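Side-chain contacts in tryptophan decarboxylase 1 (Oryza sativa subsp. japonica, PDB 6KHO), which decarboxylates L-tryptophan to tryptamine and 5-hydroxy-L-tryptophan to serotonin with pyridoxal 5'-phosphate as its cofactor: residues E137-A142 / V380-R385; L143-Q148 / V392-G397; T174-M179 / H214-K219; M326-W331 / L336-L341. One frame throughout, in Å; residues are numbered along the deposited sequence.

Contact 1: residues E137-A142 / V380-R385. With PLP (pyridoxal-5'-phosphate), chain J.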
# COMPACT_ATOMS: atom_id res chain seq x y z
N GLU A 137 17.02 0.73 -7.14
CA GLU A 137 17.99 1.80 -7.31
C GLU A 137 17.33 3.10 -7.73
O GLU A 137 17.80 4.17 -7.34
CB GLU A 137 19.07 1.37 -8.31
CG GLU A 137 19.85 0.15 -7.81
CD GLU A 137 21.31 0.11 -8.25
OE1 GLU A 137 21.82 1.09 -8.84
OE2 GLU A 137 21.95 -0.94 -8.01
N MET A 138 16.26 3.04 -8.53
CA MET A 138 15.57 4.29 -8.86
C MET A 138 14.81 4.84 -7.67
O MET A 138 14.69 6.06 -7.52
CB MET A 138 14.61 4.08 -10.03
CG MET A 138 13.84 5.36 -10.39
SD MET A 138 13.43 5.49 -12.14
CE MET A 138 14.97 6.18 -12.78
N GLU A 139 14.24 3.97 -6.85
CA GLU A 139 13.61 4.46 -5.63
C GLU A 139 14.62 5.18 -4.75
O GLU A 139 14.35 6.27 -4.23
CB GLU A 139 12.96 3.31 -4.86
CG GLU A 139 12.28 3.76 -3.58
CD GLU A 139 11.22 2.78 -3.11
OE1 GLU A 139 10.63 2.06 -3.97
OE2 GLU A 139 10.99 2.70 -1.88
N VAL A 140 15.81 4.60 -4.59
CA VAL A 140 16.85 5.26 -3.81
C VAL A 140 17.24 6.59 -4.45
O VAL A 140 17.41 7.60 -3.76
CB VAL A 140 18.07 4.33 -3.65
CG1 VAL A 140 19.24 5.10 -3.06
CG2 VAL A 140 17.69 3.14 -2.75
N LEU A 141 17.37 6.62 -5.77
CA LEU A 141 17.76 7.86 -6.44
C LEU A 141 16.69 8.93 -6.30
O LEU A 141 17.00 10.10 -6.03
CB LEU A 141 18.07 7.58 -7.92
CG LEU A 141 18.45 8.76 -8.81
CD1 LEU A 141 19.82 9.26 -8.43
CD2 LEU A 141 18.46 8.33 -10.26
N ALA A 142 15.41 8.56 -6.49
CA ALA A 142 14.33 9.54 -6.33
C ALA A 142 14.29 10.09 -4.91
O ALA A 142 14.09 11.29 -4.70
CB ALA A 142 12.98 8.91 -6.70
N VAL A 380 5.84 -7.60 2.04
CA VAL A 380 6.94 -8.19 1.28
C VAL A 380 6.97 -7.55 -0.10
O VAL A 380 7.91 -6.81 -0.42
CB VAL A 380 6.83 -9.72 1.20
CG1 VAL A 380 8.07 -10.33 0.53
CG2 VAL A 380 6.65 -10.32 2.59
N GLY A 381 5.95 -7.81 -0.92
CA GLY A 381 5.90 -7.24 -2.26
C GLY A 381 5.70 -5.73 -2.24
O GLY A 381 5.30 -5.14 -1.24
N ARG A 382 6.01 -5.10 -3.38
CA ARG A 382 5.86 -3.65 -3.51
C ARG A 382 5.93 -3.28 -4.99
O ARG A 382 6.67 -3.90 -5.75
CB ARG A 382 6.94 -2.89 -2.72
CG ARG A 382 8.39 -3.29 -3.07
CD ARG A 382 9.36 -3.02 -1.90
NE ARG A 382 9.07 -1.75 -1.25
CZ ARG A 382 9.47 -0.57 -1.72
NH1 ARG A 382 10.19 -0.51 -2.83
NH2 ARG A 382 9.16 0.55 -1.07
N ARG A 383 5.16 -2.25 -5.36
CA ARG A 383 5.16 -1.64 -6.68
C ARG A 383 6.43 -0.81 -6.89
O ARG A 383 7.09 -0.38 -5.95
CB ARG A 383 3.96 -0.70 -6.86
CG ARG A 383 2.63 -1.37 -7.10
CD ARG A 383 1.52 -0.31 -7.24
NE ARG A 383 1.82 0.69 -8.26
CZ ARG A 383 1.53 0.56 -9.55
NH1 ARG A 383 0.91 -0.53 -10.00
NH2 ARG A 383 1.86 1.54 -10.38
N PHE A 384 6.72 -0.56 -8.17
CA PHE A 384 7.79 0.35 -8.61
C PHE A 384 7.29 1.80 -8.50
O PHE A 384 7.02 2.47 -9.50
CB PHE A 384 8.17 -0.04 -10.03
CG PHE A 384 9.39 0.67 -10.58
CD1 PHE A 384 10.12 1.58 -9.82
CD2 PHE A 384 9.80 0.41 -11.88
CE1 PHE A 384 11.23 2.21 -10.35
CE2 PHE A 384 10.91 1.04 -12.42
CZ PHE A 384 11.62 1.94 -11.66
N ARG A 385 7.16 2.28 -7.26
CA ARG A 385 6.69 3.64 -7.02
C ARG A 385 7.75 4.69 -7.31
O ARG A 385 7.40 5.86 -7.51
CB ARG A 385 6.25 3.85 -5.57
CG ARG A 385 5.14 2.94 -5.12
CD ARG A 385 4.40 3.48 -3.88
NE ARG A 385 3.06 2.94 -3.98
CZ ARG A 385 2.68 1.80 -3.41
NH1 ARG A 385 3.53 1.16 -2.61
NH2 ARG A 385 1.44 1.34 -3.62
N1 PLP J . 1.79 -15.48 2.17
C2 PLP J . 1.73 -16.19 0.99
C2A PLP J . 1.12 -17.57 0.96
C3 PLP J . 2.22 -15.62 -0.17
O3 PLP J . 2.15 -16.33 -1.33
C4 PLP J . 2.77 -14.33 -0.15
C4A PLP J . 2.59 -13.47 -1.37
C5 PLP J . 2.85 -13.64 1.05
C6 PLP J . 2.35 -14.22 2.21
C5A PLP J . 3.47 -12.25 1.08
O4P PLP J . 2.48 -11.29 0.86
P PLP J . 2.75 -9.72 0.65
O1P PLP J . 1.51 -9.21 -0.05
O2P PLP J . 2.92 -9.12 2.03
O3P PLP J . 3.97 -9.42 -0.18
O HOH W 1 7.83 1.42 -3.98
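E139 reaches R382 because its CG lies anti to the backbone N (chi1 -180°) and the chain beyond stays extended, carrying the carboxylate off helix 133-149. R382 comes from the opposite direction: its CG sits between the backbone N and the carbonyl carbon (chi1 55°), and a bend at chi3 turns the guanidinium end-on to the acid. This gives a two-pronged salt bridge, R382 NH1 to E139 OE1 at 2.8 Å and R382 NH2 to E139 OE2 at 2.9 Å. R382 NH2 uses the syn lone pair of E139 OE2, while R382 NH1 meets E139 OE1 on the syn side but tilted out of the carboxylate plane, which stands 46° from the guanidinium. Water 1 donates to E139 OE1 at 2.9 Å and to the R383 carbonyl O at 2.8 Å, linking the acid to the backbone after R382. The group II decarboxylases have the type I fold of PLP enzymes, whose active sites lie at the dimer interface, and 380-385 shows this: G381 N donates to O3P of the chain J cofactor at 2.7 Å, V380 N more distantly to O2P, while T175 N of the second subunit binds the same phosphate. With a leucine at E139 both carboxylate oxygens are gone, which would probably leave the buried R382 charge without its mate and I171 N without its acceptor. Beside the ion pair, M138 crosses F384 at about a right angle; M138 CB meets the ring edge at F384 CE1, 3.9 Å away, and SD makes an oblique Met-aromatic contact, 5.2 Å from the ring centroid.

Contact 2: residues L143-Q148 / V392-G397; sequences LDWLAQ and VMRTYG
M393 SD rests against W145 CB at 3.7 Å, the closest side-chain approach between 143-148 and 392-397. The same sulfur lies 3.8 Å from L146 N and touches L146 CB more loosely, so the thioether bridges two successive residues of one helix. The sulfur is directed there by chi1 (-77°), with CG anti to the carbonyl carbon, and a bend at chi3 folds CE back toward W145. Meanwhile M393 CB meets the indole at its edge, in the ring plane, 3.8 Å from W145 CE3. Further along that edge W145 CH2 approaches R394 CD at 4.1 Å, an aliphatic contact: the guanidinium plane is steeply inclined to the indole, and R394 NE forms a salt bridge with E83 of the second subunit. These residues join helix 133-149 to the long helix 386-420 within the PLP-dependent decarboxylase domain. The local axes pass 11.4 Å apart at 50°, a wide spacing spanned by the large W145 and M393 side chains. In the outer shell W390 meets the W145 ring at an inclined angle, and W145 NE1 is hydrogen-bonded to R67 O of the second subunit. L143 and L146 pack on strand 339-343, touching C340.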
# COMPACT_ATOMS: atom_id res chain seq x y z
N LEU A 143 14.47 9.22 -3.92
CA LEU A 143 14.49 9.70 -2.54
C LEU A 143 15.64 10.68 -2.32
O LEU A 143 15.47 11.70 -1.64
CB LEU A 143 14.62 8.51 -1.58
CG LEU A 143 13.35 7.68 -1.40
CD1 LEU A 143 13.70 6.30 -0.87
CD2 LEU A 143 12.37 8.43 -0.47
N ASP A 144 16.81 10.36 -2.86
CA ASP A 144 17.96 11.24 -2.72
C ASP A 144 17.73 12.59 -3.40
O ASP A 144 18.05 13.64 -2.83
CB ASP A 144 19.19 10.55 -3.31
CG ASP A 144 20.47 11.19 -2.84
OD1 ASP A 144 20.94 12.15 -3.50
OD2 ASP A 144 20.99 10.74 -1.81
N TRP A 145 17.19 12.58 -4.62
CA TRP A 145 16.87 13.83 -5.30
C TRP A 145 15.91 14.68 -4.48
O TRP A 145 16.10 15.89 -4.35
CB TRP A 145 16.25 13.56 -6.67
CG TRP A 145 17.17 13.17 -7.78
CD1 TRP A 145 18.47 12.75 -7.68
CD2 TRP A 145 16.85 13.15 -9.18
NE1 TRP A 145 18.97 12.46 -8.94
CE2 TRP A 145 17.99 12.71 -9.87
CE3 TRP A 145 15.69 13.47 -9.90
CZ2 TRP A 145 18.01 12.58 -11.26
CZ3 TRP A 145 15.72 13.34 -11.28
CH2 TRP A 145 16.87 12.90 -11.95
N LEU A 146 14.84 14.06 -3.97
CA LEU A 146 13.87 14.81 -3.16
C LEU A 146 14.51 15.34 -1.88
O LEU A 146 14.23 16.48 -1.45
CB LEU A 146 12.67 13.92 -2.82
CG LEU A 146 11.62 14.54 -1.89
CD1 LEU A 146 11.02 15.83 -2.49
CD2 LEU A 146 10.51 13.51 -1.60
N ALA A 147 15.36 14.54 -1.24
CA ALA A 147 16.08 15.01 -0.06
C ALA A 147 16.94 16.23 -0.40
O ALA A 147 17.09 17.14 0.42
CB ALA A 147 16.93 13.88 0.53
N GLN A 148 17.52 16.26 -1.60
CA GLN A 148 18.29 17.44 -2.02
C GLN A 148 17.38 18.65 -2.20
O GLN A 148 17.72 19.75 -1.76
CB GLN A 148 19.05 17.16 -3.32
CG GLN A 148 20.17 16.15 -3.20
CD GLN A 148 20.83 15.86 -4.53
OE1 GLN A 148 21.21 16.78 -5.25
NE2 GLN A 148 20.96 14.58 -4.87
N VAL A 392 8.43 12.81 -12.41
CA VAL A 392 7.97 14.16 -12.09
C VAL A 392 9.16 15.11 -11.97
O VAL A 392 9.18 16.19 -12.57
CB VAL A 392 7.12 14.15 -10.81
CG1 VAL A 392 6.98 15.56 -10.23
CG2 VAL A 392 5.75 13.54 -11.10
N MET A 393 10.16 14.73 -11.17
CA MET A 393 11.34 15.58 -11.00
C MET A 393 12.15 15.70 -12.28
O MET A 393 12.62 16.79 -12.62
CB MET A 393 12.22 15.05 -9.86
CG MET A 393 11.70 15.34 -8.46
SD MET A 393 12.72 14.64 -7.13
CE MET A 393 12.56 12.87 -7.44
N ARG A 394 12.33 14.59 -13.01
CA ARG A 394 13.15 14.61 -14.22
C ARG A 394 12.51 15.44 -15.32
O ARG A 394 13.21 16.13 -16.07
CB ARG A 394 13.41 13.18 -14.71
CG ARG A 394 14.27 13.08 -16.00
CD ARG A 394 15.63 13.73 -15.74
NE ARG A 394 16.63 13.53 -16.79
CZ ARG A 394 17.14 14.53 -17.51
NH1 ARG A 394 16.71 15.76 -17.32
NH2 ARG A 394 18.07 14.28 -18.43
N THR A 395 11.19 15.38 -15.46
CA THR A 395 10.55 16.08 -16.57
C THR A 395 10.35 17.56 -16.27
O THR A 395 10.63 18.42 -17.12
CB THR A 395 9.21 15.41 -16.92
OG1 THR A 395 9.41 14.00 -17.12
CG2 THR A 395 8.60 16.00 -18.21
N TYR A 396 9.89 17.89 -15.06
CA TYR A 396 9.53 19.28 -14.74
C TYR A 396 10.68 20.08 -14.14
O TYR A 396 10.79 21.28 -14.42
CB TYR A 396 8.33 19.30 -13.79
CG TYR A 396 7.13 18.57 -14.36
CD1 TYR A 396 6.75 18.77 -15.69
CD2 TYR A 396 6.40 17.68 -13.59
CE1 TYR A 396 5.66 18.10 -16.23
CE2 TYR A 396 5.30 17.00 -14.12
CZ TYR A 396 4.94 17.23 -15.44
OH TYR A 396 3.86 16.57 -15.96
N GLY A 397 11.54 19.46 -13.33
CA GLY A 397 12.67 20.15 -12.75
C GLY A 397 12.31 20.94 -11.50
O GLY A 397 11.15 21.21 -11.20

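Contact 3: residues T174-M179 / H214-K219. With PLP (pyridoxal-5'-phosphate), chain C.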
# COMPACT_ATOMS: atom_id res chain seq x y z
N THR A 174 1.53 5.25 2.73
CA THR A 174 0.79 6.17 3.58
C THR A 174 1.67 6.69 4.71
O THR A 174 2.64 6.06 5.13
CB THR A 174 -0.45 5.51 4.23
OG1 THR A 174 -0.03 4.38 5.02
CG2 THR A 174 -1.46 5.05 3.17
N THR A 175 1.26 7.84 5.25
CA THR A 175 1.88 8.34 6.48
C THR A 175 1.65 7.37 7.64
O THR A 175 2.53 7.19 8.49
CB THR A 175 1.35 9.74 6.80
OG1 THR A 175 1.81 10.65 5.80
CG2 THR A 175 1.85 10.23 8.17
N SER A 176 0.49 6.69 7.66
CA SER A 176 0.23 5.75 8.75
C SER A 176 1.29 4.65 8.81
O SER A 176 1.75 4.31 9.90
CB SER A 176 -1.16 5.14 8.60
OG SER A 176 -2.16 6.15 8.60
N GLU A 177 1.66 4.08 7.65
CA GLU A 177 2.71 3.06 7.66
C GLU A 177 4.05 3.63 8.11
O GLU A 177 4.82 2.96 8.79
CB GLU A 177 2.86 2.40 6.28
CG GLU A 177 3.77 1.14 6.36
CD GLU A 177 3.84 0.36 5.05
OE1 GLU A 177 3.15 0.77 4.08
OE2 GLU A 177 4.58 -0.65 5.00
N ALA A 178 4.36 4.87 7.70
CA ALA A 178 5.59 5.50 8.14
C ALA A 178 5.58 5.70 9.66
O ALA A 178 6.60 5.50 10.33
CB ALA A 178 5.79 6.82 7.40
N MET A 179 4.43 6.09 10.20
CA MET A 179 4.31 6.20 11.65
C MET A 179 4.44 4.83 12.30
O MET A 179 5.12 4.69 13.32
CB MET A 179 2.97 6.83 12.02
CG MET A 179 2.93 8.31 11.78
SD MET A 179 1.24 8.93 11.86
CE MET A 179 1.54 10.69 11.71
N HIS A 214 -2.70 14.27 13.35
CA HIS A 214 -3.69 13.49 12.62
C HIS A 214 -4.10 12.26 13.40
O HIS A 214 -3.27 11.60 14.04
CB HIS A 214 -3.12 13.09 11.25
CG HIS A 214 -4.17 12.75 10.24
ND1 HIS A 214 -4.79 11.52 10.21
CD2 HIS A 214 -4.71 13.48 9.24
CE1 HIS A 214 -5.66 11.50 9.21
NE2 HIS A 214 -5.63 12.67 8.61
N SER A 215 -5.40 11.94 13.34
CA SER A 215 -5.94 10.82 14.11
C SER A 215 -5.24 9.51 13.79
O SER A 215 -5.21 8.61 14.64
CB SER A 215 -7.44 10.67 13.84
OG SER A 215 -7.69 10.53 12.45
N THR A 216 -4.65 9.39 12.60
CA THR A 216 -3.98 8.15 12.21
C THR A 216 -2.74 7.85 13.05
O THR A 216 -2.34 6.68 13.13
CB THR A 216 -3.63 8.20 10.72
OG1 THR A 216 -3.47 6.86 10.24
CG2 THR A 216 -2.36 9.01 10.46
N PHE A 217 -2.12 8.86 13.66
CA PHE A 217 -0.99 8.59 14.56
C PHE A 217 -1.44 7.77 15.76
O PHE A 217 -0.81 6.78 16.14
CB PHE A 217 -0.35 9.88 15.05
CG PHE A 217 0.66 9.66 16.16
CD1 PHE A 217 1.85 9.00 15.90
CD2 PHE A 217 0.41 10.09 17.44
CE1 PHE A 217 2.78 8.77 16.90
CE2 PHE A 217 1.34 9.87 18.47
CZ PHE A 217 2.53 9.21 18.20
N PHE A 218 -2.53 8.20 16.40
CA PHE A 218 -3.01 7.50 17.58
C PHE A 218 -3.44 6.09 17.23
O PHE A 218 -3.25 5.16 18.03
CB PHE A 218 -4.13 8.31 18.23
CG PHE A 218 -3.72 9.72 18.56
CD1 PHE A 218 -2.91 9.98 19.65
CD2 PHE A 218 -4.09 10.78 17.75
CE1 PHE A 218 -2.49 11.27 19.95
CE2 PHE A 218 -3.68 12.07 18.04
CZ PHE A 218 -2.88 12.32 19.15
N LYS A 219 -3.98 5.89 16.03
CA LYS A 219 -4.35 4.55 15.59
C LYS A 219 -3.11 3.67 15.39
O LYS A 219 -3.11 2.50 15.78
CB LYS A 219 -5.18 4.63 14.31
CG LYS A 219 -5.48 3.28 13.69
CD LYS A 219 -6.41 3.42 12.48
CE LYS A 219 -6.35 2.18 11.61
NZ LYS A 219 -6.98 2.42 10.29
N1 PLP C . -0.80 13.55 8.46
C2 PLP C . -0.99 14.78 7.86
C2A PLP C . -0.41 16.03 8.45
C3 PLP C . -1.73 14.88 6.70
O3 PLP C . -1.92 16.10 6.11
C4 PLP C . -2.28 13.74 6.12
C4A PLP C . -2.74 13.77 4.69
C5 PLP C . -2.09 12.50 6.72
C6 PLP C . -1.35 12.41 7.89
C5A PLP C . -2.72 11.29 6.05
O4P PLP C . -2.24 10.06 6.55
P PLP C . -2.31 8.71 5.64
O1P PLP C . -3.68 8.54 5.05
O2P PLP C . -1.93 7.56 6.54
O3P PLP C . -1.34 8.79 4.48
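The apolar contact runs from M179 to F217 and T216. M179 SD lies 3.7 Å from F217 CB and at the edge of the phenyl ring, 5.4 Å from its centroid, a Met-aromatic approach in which the side chains cross at about a right angle. CG anti to the carbonyl carbon (chi1 -75°), with an extended chain beyond, carries the sulfur across to helix 215-223; it also touches T216 CG2 at 3.9 Å. At the helix starts T174 OG1 N-caps by accepting from E177 N at 3.1 Å, and H214 ND1 does likewise for T216 N at 3.2 Å, with the donor near the imidazole plane. T175 N donates to O3P of the cofactor at 2.9 Å and S176 N to O2P at 2.8 Å, placing the phosphate at a helix N terminus. The hydroxyls of S176 and T216 are modelled too close together to be trusted. PLP C6 lies over one face of the imidazole of H214, a serotonin-binding residue, offset toward its rim, 3.7 Å from H214 CG. The local axes cross at -41°; M179 and F217 both pack on C267 of strand 262-269, M179 also reaches D298 of strand 294-298, and F218 lies on strand 231-234.

Contact 4: residues M326-W331 / L336-L341. With PLP (pyridoxal-5'-phosphate), chain C.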
# COMPACT_ATOMS: atom_id res chain seq x y z
N MET A 326 6.93 12.80 4.43
CA MET A 326 6.06 13.70 3.71
C MET A 326 5.51 12.96 2.50
O MET A 326 6.05 11.93 2.08
CB MET A 326 6.80 14.98 3.28
CG MET A 326 8.12 14.73 2.66
SD MET A 326 7.98 14.69 0.87
CE MET A 326 8.33 16.41 0.59
N SER A 327 4.41 13.47 1.96
CA SER A 327 3.69 12.78 0.90
C SER A 327 3.70 13.60 -0.38
O SER A 327 2.97 14.61 -0.48
CB SER A 327 2.25 12.48 1.33
OG SER A 327 2.25 11.52 2.36
N PRO A 328 4.51 13.23 -1.36
CA PRO A 328 4.36 13.83 -2.69
C PRO A 328 2.95 13.68 -3.23
O PRO A 328 2.52 14.51 -4.02
CB PRO A 328 5.38 13.07 -3.55
CG PRO A 328 6.42 12.64 -2.56
CD PRO A 328 5.66 12.31 -1.29
N HIS A 329 2.20 12.66 -2.78
CA HIS A 329 0.84 12.54 -3.31
C HIS A 329 -0.12 13.55 -2.70
O HIS A 329 -1.31 13.55 -3.06
CB HIS A 329 0.30 11.10 -3.17
CG HIS A 329 -0.07 10.68 -1.77
ND1 HIS A 329 0.33 9.47 -1.24
CD2 HIS A 329 -0.86 11.26 -0.83
CE1 HIS A 329 -0.17 9.34 -0.03
NE2 HIS A 329 -0.89 10.41 0.25
N LYS A 330 0.35 14.42 -1.81
CA LYS A 330 -0.44 15.58 -1.44
C LYS A 330 -0.11 16.73 -2.38
O LYS A 330 -0.83 16.97 -3.34
CB LYS A 330 -0.18 15.99 0.02
CG LYS A 330 -0.62 14.94 1.00
CD LYS A 330 -1.92 15.31 1.65
CE LYS A 330 -1.93 14.83 3.08
NZ LYS A 330 -3.20 14.18 3.40
N TRP A 331 1.02 17.39 -2.15
CA TRP A 331 1.32 18.67 -2.78
C TRP A 331 2.53 18.62 -3.72
O TRP A 331 3.15 19.65 -3.97
CB TRP A 331 1.54 19.72 -1.68
CG TRP A 331 1.30 21.16 -2.06
CD1 TRP A 331 0.81 21.63 -3.26
CD2 TRP A 331 1.54 22.31 -1.24
NE1 TRP A 331 0.73 23.02 -3.22
CE2 TRP A 331 1.18 23.45 -2.00
CE3 TRP A 331 2.03 22.48 0.07
CZ2 TRP A 331 1.30 24.74 -1.48
CZ3 TRP A 331 2.14 23.76 0.57
CH2 TRP A 331 1.78 24.88 -0.20
N LEU A 336 -1.57 9.34 -6.01
CA LEU A 336 -1.51 8.34 -4.94
C LEU A 336 -1.14 6.96 -5.50
O LEU A 336 -1.45 6.65 -6.65
CB LEU A 336 -2.87 8.26 -4.22
CG LEU A 336 -3.21 9.33 -3.16
CD1 LEU A 336 -3.64 10.66 -3.78
CD2 LEU A 336 -4.29 8.80 -2.22
N ASP A 337 -0.45 6.14 -4.70
CA ASP A 337 0.09 6.48 -3.37
C ASP A 337 1.59 6.79 -3.47
O ASP A 337 2.30 6.17 -4.27
CB ASP A 337 -0.08 5.32 -2.36
CG ASP A 337 -1.39 4.57 -2.52
OD1 ASP A 337 -2.46 5.21 -2.47
OD2 ASP A 337 -1.36 3.33 -2.70
N CYS A 338 2.05 7.71 -2.63
CA CYS A 338 3.46 8.06 -2.59
C CYS A 338 3.80 8.85 -1.31
O CYS A 338 3.60 10.06 -1.27
CB CYS A 338 3.85 8.88 -3.82
SG CYS A 338 5.65 9.21 -3.94
N THR A 339 4.28 8.16 -0.28
CA THR A 339 4.75 8.82 0.94
C THR A 339 6.21 8.46 1.13
O THR A 339 6.58 7.29 1.04
CB THR A 339 3.95 8.38 2.17
OG1 THR A 339 2.57 8.69 1.97
CG2 THR A 339 4.45 9.11 3.44
N CYS A 340 7.05 9.46 1.40
CA CYS A 340 8.48 9.27 1.54
C CYS A 340 8.86 9.35 3.01
O CYS A 340 8.53 10.33 3.68
CB CYS A 340 9.25 10.32 0.73
SG CYS A 340 8.91 10.14 -1.05
N LEU A 341 9.54 8.32 3.51
CA LEU A 341 10.04 8.28 4.89
C LEU A 341 11.56 8.32 4.87
O LEU A 341 12.18 7.53 4.16
CB LEU A 341 9.56 7.01 5.60
CG LEU A 341 10.30 6.67 6.90
CD1 LEU A 341 10.00 7.74 7.97
CD2 LEU A 341 9.91 5.29 7.38
N1 PLP C . -0.80 13.55 8.46
C2 PLP C . -0.99 14.78 7.86
C2A PLP C . -0.41 16.03 8.45
C3 PLP C . -1.73 14.88 6.70
O3 PLP C . -1.92 16.10 6.11
C4 PLP C . -2.28 13.74 6.12
C4A PLP C . -2.74 13.77 4.69
C5 PLP C . -2.09 12.50 6.72
C6 PLP C . -1.35 12.41 7.89
C5A PLP C . -2.72 11.29 6.05
O4P PLP C . -2.24 10.06 6.55
P PLP C . -2.31 8.71 5.64
O1P PLP C . -3.68 8.54 5.05
O2P PLP C . -1.93 7.56 6.54
O3P PLP C . -1.34 8.79 4.48
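H329 meets the segment 336-341 from its first side-chain carbon onward, H329 CB lying 3.7 Å from L336 CA. Chi1 of 74° sets CG between the backbone N and the carbonyl carbon and turns the imidazole back over the chain. There H329 CG is 3.7 Å from L336 CG, which sits over one ring face in a CH-pi contact offset toward the rim; S327 CB covers the opposite face. H329 ND1 accepts from C338 N at 2.8 Å and 162°, the donor almost exactly in the ring plane, while H329 CE1 approaches T339 OG1 at 3.5 Å. Two faces and an in-plane bond thus fix the rotation of the ring. A leucine at H329 offers no ring nitrogen, and would probably leave the buried C338 N without its acceptor and T339 without its imidazole neighbour. Beyond the ring, S327 OG and T339 OG1 share a hydrogen bond of 2.9 Å, and P328 CG packs against a pair of sulfurs, 3.8 Å from C340 SG and in similar contact with C338 SG. M326 and C340 form a hydrogen-bonded antiparallel pair, C340 N to M326 O at 2.8 Å, which pairs the end of strand 323-326 with its neighbour 339-343 in the large mixed sheet. Next along the chain, K330 points away and its NZ is 1.4 Å from PLP C4A, a covalent link consistent with the internal aldimine. Chemically, then, the residue just before the cofactor lysine has its ring placed by one backbone donor in plane and aliphatic groups over both faces.

All four contacts are buried, but contact 4 lies nearest the middle of the chain, about 6 Å between centres, followed by contact 3 at about 10 Å; contacts 1 and 2 are farther out, at about 18 to 19 Å, and all four touch the second subunit. Contacts 1 and 2 share helix 133-149, yet one relies on an ion pair with water and the other on thioether and indole packing. Contact 2 rests on contact 4 through L146 CD2 and M326 SD, 3.7 Å apart. Contacts 3 and 4 serve one cofactor, by helix-end hydrogen bonds and by a covalent link respectively, whereas contact 1 reaches the cofactor of the other active site.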